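Local coordinates for protein ferritin heavy chain (Trichoplusia ni, PDB 1Z6O) that oxidises ferrous iron with dioxygen and, as the heavy chain of a secreted 24-subunit insect ferritin, helps store it as ferric hydroxide, at residues Q38-M42 with H111-E116; E32-S36 with E67-A71. One frame throughout, in Å; residues are numbered along the deposited sequence.

Contact 1. Residues Q38-M42 with H111-E116; sequences QYLAM and HALSME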
loop_
_atom_site.group_PDB
_atom_site.type_symbol
_atom_site.label_atom_id
_atom_site.label_comp_id
_atom_site.label_asym_id
_atom_site.label_seq_id
_atom_site.Cartn_x
_atom_site.Cartn_y
_atom_site.Cartn_z
ATOM N N GLN M 38 42.214 4.442 33.102
ATOM C CA GLN M 38 42.259 5.827 33.565
ATOM C C GLN M 38 40.963 6.553 33.159
ATOM O O GLN M 38 40.454 7.384 33.911
ATOM C CB GLN M 38 43.499 6.551 33.005
ATOM C CG GLN M 38 43.618 8.005 33.480
ATOM C CD GLN M 38 43.750 8.113 34.995
ATOM O OE1 GLN M 38 44.846 8.025 35.539
ATOM N NE2 GLN M 38 42.622 8.280 35.683
ATOM N N TYR M 39 40.431 6.246 31.972
ATOM C CA TYR M 39 39.168 6.859 31.543
ATOM C C TYR M 39 38.011 6.354 32.409
ATOM O O TYR M 39 37.072 7.105 32.680
ATOM C CB TYR M 39 38.883 6.560 30.062
ATOM C CG TYR M 39 39.619 7.484 29.116
ATOM C CD1 TYR M 39 40.350 6.983 28.037
ATOM C CD2 TYR M 39 39.528 8.872 29.266
ATOM C CE1 TYR M 39 40.975 7.849 27.115
ATOM C CE2 TYR M 39 40.138 9.740 28.357
ATOM C CZ TYR M 39 40.856 9.227 27.287
ATOM O OH TYR M 39 41.420 10.103 26.386
ATOM N N LEU M 40 38.055 5.090 32.836
ATOM C CA LEU M 40 36.985 4.583 33.712
ATOM C C LEU M 40 36.954 5.407 34.993
ATOM O O LEU M 40 35.887 5.700 35.525
ATOM C CB LEU M 40 37.211 3.117 34.123
ATOM C CG LEU M 40 36.796 1.970 33.207
ATOM C CD1 LEU M 40 37.068 0.632 33.934
ATOM C CD2 LEU M 40 35.302 2.098 32.860
ATOM N N ALA M 41 38.131 5.752 35.512
ATOM C CA ALA M 41 38.195 6.540 36.742
ATOM C C ALA M 41 37.632 7.947 36.519
ATOM O O ALA M 41 37.036 8.528 37.430
ATOM C CB ALA M 41 39.646 6.607 37.261
ATOM N N MET M 42 37.823 8.508 35.323
ATOM C CA MET M 42 37.261 9.828 35.035
ATOM C C MET M 42 35.742 9.714 34.973
ATOM O O MET M 42 35.024 10.568 35.493
ATOM C CB MET M 42 37.774 10.377 33.700
ATOM C CG MET M 42 39.243 10.757 33.708
ATOM S SD MET M 42 39.669 11.613 32.142
ATOM C CE MET M 42 41.425 11.956 32.419
ATOM N N HIS M 111 43.880 16.618 30.965
ATOM C CA HIS M 111 44.562 15.374 31.312
ATOM C C HIS M 111 44.323 14.377 30.157
ATOM O O HIS M 111 45.248 13.696 29.715
ATOM C CB HIS M 111 43.999 14.802 32.628
ATOM C CG HIS M 111 44.668 13.534 33.072
ATOM N ND1 HIS M 111 44.201 12.774 34.121
ATOM C CD2 HIS M 111 45.762 12.888 32.601
ATOM C CE1 HIS M 111 44.976 11.715 34.278
ATOM N NE2 HIS M 111 45.931 11.760 33.369
ATOM N N ALA M 112 43.086 14.289 29.665
ATOM C CA ALA M 112 42.797 13.377 28.547
ATOM C C ALA M 112 43.644 13.752 27.319
ATOM O O ALA M 112 44.183 12.881 26.632
ATOM C CB ALA M 112 41.310 13.432 28.176
ATOM N N LEU M 113 43.749 15.045 27.037
ATOM C CA LEU M 113 44.543 15.497 25.888
ATOM C C LEU M 113 46.004 15.050 26.048
ATOM O O LEU M 113 46.632 14.584 25.101
ATOM C CB LEU M 113 44.472 17.028 25.764
ATOM C CG LEU M 113 45.312 17.707 24.666
ATOM C CD1 LEU M 113 44.976 17.113 23.287
ATOM C CD2 LEU M 113 45.022 19.224 24.686
ATOM N N SER M 114 46.536 15.188 27.256
ATOM C CA SER M 114 47.911 14.780 27.538
ATOM C C SER M 114 48.078 13.254 27.415
ATOM O O SER M 114 49.098 12.771 26.922
ATOM C CB SER M 114 48.299 15.258 28.948
ATOM O OG SER M 114 49.544 14.718 29.328
ATOM N N MET M 115 47.083 12.493 27.867
ATOM C CA MET M 115 47.130 11.031 27.746
ATOM C C MET M 115 47.135 10.656 26.256
ATOM O O MET M 115 47.885 9.781 25.829
ATOM C CB MET M 115 45.887 10.375 28.379
ATOM C CG MET M 115 45.737 10.523 29.888
ATOM S SD MET M 115 44.053 9.985 30.424
ATOM C CE MET M 115 43.997 8.322 29.625
ATOM N N GLU M 116 46.276 11.300 25.468
ATOM C CA GLU M 116 46.205 10.995 24.035
ATOM C C GLU M 116 47.515 11.366 23.346
ATOM O O GLU M 116 48.004 10.639 22.487
ATOM C CB GLU M 116 45.034 11.737 23.373
ATOM C CG GLU M 116 43.653 11.232 23.818
ATOM C CD GLU M 116 43.481 9.717 23.640
ATOM O OE1 GLU M 116 44.038 9.152 22.674
ATOM O OE2 GLU M 116 42.777 9.085 24.464
HETATM O O HOH W 1 47.216 8.986 34.392
#
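The methyl CE of Met115 lies over one face of the Tyr39 ring, 4.0 Å from the ring centroid and 13° off the normal, a CH-pi contact; SD follows above the same ring at longer range, completing a Met-aromatic pair. At the ring's edge the hydroxyl donates to Glu116: Tyr39 OH to Glu116 OE2 is 2.6 Å, received on the anti lone pair, with ring and carboxylate planes nearly coplanar. The other oxygen, OE1, is bonded by Gln153, so both ends of this buried carboxylate are gripped. Exchanging Tyr39 for a phenylalanine would probably leave OE2 without its hydroxyl donor and the carboxylate freer to turn, in a residue inferred to bind the second iron.

Beyond the ring, Met42 runs extended from CG, and its CE reaches His111 ND1 at 3.4 Å and Met115 SD at 3.8 Å. Gln38 swings CG anti to its own N (chi1 -179°), which brings CG to 3.7 Å from Met115 SD. A water donates to Gln38 OE1 and is also hydrogen-bonded to His111 NE2, while Gln38 NE2 and His111 ND1 are hydrogen-bonded to Arg99 O and Trp102 NE1.

The segment axes stay 11.9 Å apart at 171°, so long side chains span the gap between antiparallel helices 19-47 and 105-132, with helix 54-80 against Tyr39 and helix 139-168 against Ala112 and Glu116.

Contact 2. Residues E32-S36 with E67-A71; sequences EVGAS and EREHA. With FE (Fe (III) ion), chain B.
Glu32 and Glu67 converge on one ferric ion from neighbouring antiparallel helices, the ferroxidase site of the ferritin four-helix bundle. Glu32 OE2 binds the iron at 2.0 Å and Glu67 OE1 at 2.1 Å, each carboxylate using one oxygen, and His70 ND1 completes the protein ligands. The shared metal explains why Glu32 OE2 and Glu67 OE1 can sit 2.6 Å apart without a hydrogen bond: the cation probably offsets their mutual repulsion. The two carboxylates are nearly coplanar, 13° apart, whereas the imidazole stands at 77° to that of Glu32 and has Glu32 OE2 at its edge. In both glutamates CG is anti to the carbonyl carbon and the chain bends at chi2, which folds each carboxylate back to the metal.

The tight part is the helix interface beside the iron. Segment axes approach to 7.9 Å, a spacing consistent with the short reach of Ala35, Ser36 and Ala71: Ser36 CB meets Glu67 CB at 3.7 Å, Ala71 CB touches both Val33 CG2 and Glu32 CB, and Ala35 CB lies against Glu67 CG.

By contrast, two waters rather than side chains occupy the remaining observed iron positions. Water 2 also donates to Glu67 OE2, and Glu32 OE1 is held by Gln28. On the outer side of the pair a ferritin light chain takes over: its Asp81 forms a salt bridge with Arg68, whose guanidinium also makes a cation-pi contact with Trp84 of that chain. Ser36 OG, bonded to Tyr53 of the light chain, is also hydrogen-bonded to Val33 O at 2.7 Å, in the carbonyl plane and on a lone pair, with a C=O...OG angle of 127°.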
loop_
_atom_site.group_PDB
_atom_site.type_symbol
_atom_site.label_atom_id
_atom_site.label_comp_id
_atom_site.label_asym_id
_atom_site.label_seq_id
_atom_site.Cartn_x
_atom_site.Cartn_y
_atom_site.Cartn_z
ATOM N N GLU M 32 47.245 0.840 25.951
ATOM C CA GLU M 32 45.833 1.086 25.619
ATOM C C GLU M 32 44.957 0.648 26.796
ATOM O O GLU M 32 43.998 1.332 27.153
ATOM C CB GLU M 32 45.409 0.301 24.367
ATOM C CG GLU M 32 46.221 0.614 23.105
ATOM C CD GLU M 32 45.975 2.008 22.526
ATOM O OE1 GLU M 32 46.826 2.463 21.720
ATOM O OE2 GLU M 32 44.942 2.644 22.842
ATOM N N VAL M 33 45.276 -0.500 27.387
ATOM C CA VAL M 33 44.500 -0.984 28.532
ATOM C C VAL M 33 44.630 0.002 29.694
ATOM O O VAL M 33 43.639 0.326 30.355
ATOM C CB VAL M 33 44.955 -2.413 28.950
ATOM C CG1 VAL M 33 44.341 -2.806 30.308
ATOM C CG2 VAL M 33 44.505 -3.414 27.877
ATOM N N GLY M 34 45.847 0.489 29.935
ATOM C CA GLY M 34 46.051 1.464 31.000
ATOM C C GLY M 34 45.207 2.713 30.750
ATOM O O GLY M 34 44.636 3.288 31.679
ATOM N N ALA M 35 45.128 3.148 29.497
ATOM C CA ALA M 35 44.319 4.317 29.173
ATOM C C ALA M 35 42.839 4.007 29.433
ATOM O O ALA M 35 42.125 4.865 29.955
ATOM C CB ALA M 35 44.529 4.735 27.706
ATOM N N SER M 36 42.372 2.796 29.101
ATOM C CA SER M 36 40.962 2.476 29.345
ATOM C C SER M 36 40.652 2.569 30.834
ATOM O O SER M 36 39.593 3.065 31.210
ATOM C CB SER M 36 40.551 1.073 28.822
ATOM O OG SER M 36 41.004 0.004 29.657
ATOM N N GLU M 67 39.167 2.745 24.182
ATOM C CA GLU M 67 40.562 2.327 24.397
ATOM C C GLU M 67 40.637 0.800 24.510
ATOM O O GLU M 67 41.612 0.178 24.077
ATOM C CB GLU M 67 41.157 2.969 25.659
ATOM C CG GLU M 67 41.358 4.498 25.573
ATOM C CD GLU M 67 42.191 4.936 24.352
ATOM O OE1 GLU M 67 43.089 4.175 23.928
ATOM O OE2 GLU M 67 41.959 6.051 23.824
ATOM N N ARG M 68 39.622 0.195 25.116
ATOM C CA ARG M 68 39.588 -1.262 25.216
ATOM C C ARG M 68 39.516 -1.831 23.793
ATOM O O ARG M 68 40.163 -2.835 23.485
ATOM C CB ARG M 68 38.373 -1.705 26.043
ATOM C CG ARG M 68 38.107 -3.213 26.052
ATOM C CD ARG M 68 37.014 -3.547 27.101
ATOM N NE ARG M 68 36.637 -4.965 27.098
ATOM C CZ ARG M 68 35.711 -5.498 26.309
ATOM N NH1 ARG M 68 35.442 -6.801 26.384
ATOM N NH2 ARG M 68 35.042 -4.731 25.454
ATOM N N GLU M 69 38.729 -1.199 22.922
ATOM C CA GLU M 69 38.642 -1.668 21.530
ATOM C C GLU M 69 40.007 -1.510 20.829
ATOM O O GLU M 69 40.372 -2.338 19.997
ATOM C CB GLU M 69 37.595 -0.878 20.729
ATOM C CG GLU M 69 36.138 -1.085 21.163
ATOM C CD GLU M 69 35.666 -2.533 21.020
ATOM O OE1 GLU M 69 36.029 -3.189 20.016
ATOM O OE2 GLU M 69 34.920 -3.012 21.905
ATOM N N HIS M 70 40.745 -0.442 21.134
ATOM C CA HIS M 70 42.071 -0.247 20.520
ATOM C C HIS M 70 42.989 -1.398 20.922
ATOM O O HIS M 70 43.742 -1.921 20.097
ATOM C CB HIS M 70 42.723 1.073 20.974
ATOM C CG HIS M 70 42.042 2.299 20.453
ATOM N ND1 HIS M 70 42.387 3.573 20.865
ATOM C CD2 HIS M 70 41.027 2.449 19.568
ATOM C CE1 HIS M 70 41.608 4.451 20.258
ATOM N NE2 HIS M 70 40.774 3.795 19.466
ATOM N N ALA M 71 42.954 -1.770 22.200
ATOM C CA ALA M 71 43.784 -2.877 22.663
ATOM C C ALA M 71 43.406 -4.151 21.897
ATOM O O ALA M 71 44.275 -4.900 21.442
ATOM C CB ALA M 71 43.584 -3.099 24.163
HETATM FE FE FE B . 43.939 4.136 22.053
HETATM O O HOH W 2 44.018 6.184 22.111
HETATM O O HOH W 3 45.300 4.102 20.521
#

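Overall arrangement
Both contacts are buried and share helix 19-47, which contact 1 joins to helix 105-132 and contact 2 to helix 54-80. Their centres lie about 11 Å apart, contact 2 nearer the middle of the chain. The chemistry follows helix spacing: the wider pair in contact 1 is bridged by methionines, an aromatic ring and a single direct hydrogen bond, whereas the close pair in contact 2 meets through small side chains and a metal. They join where Glu116 OE2 comes 3.2 Å from Glu67 OE2, two acidic groups inferred to bind the second iron; Tyr39 CD1 also packs on Glu67 CG. Contact 1 thus supplies a probable ligand of the second iron, Glu116, and the tyrosine that positions it.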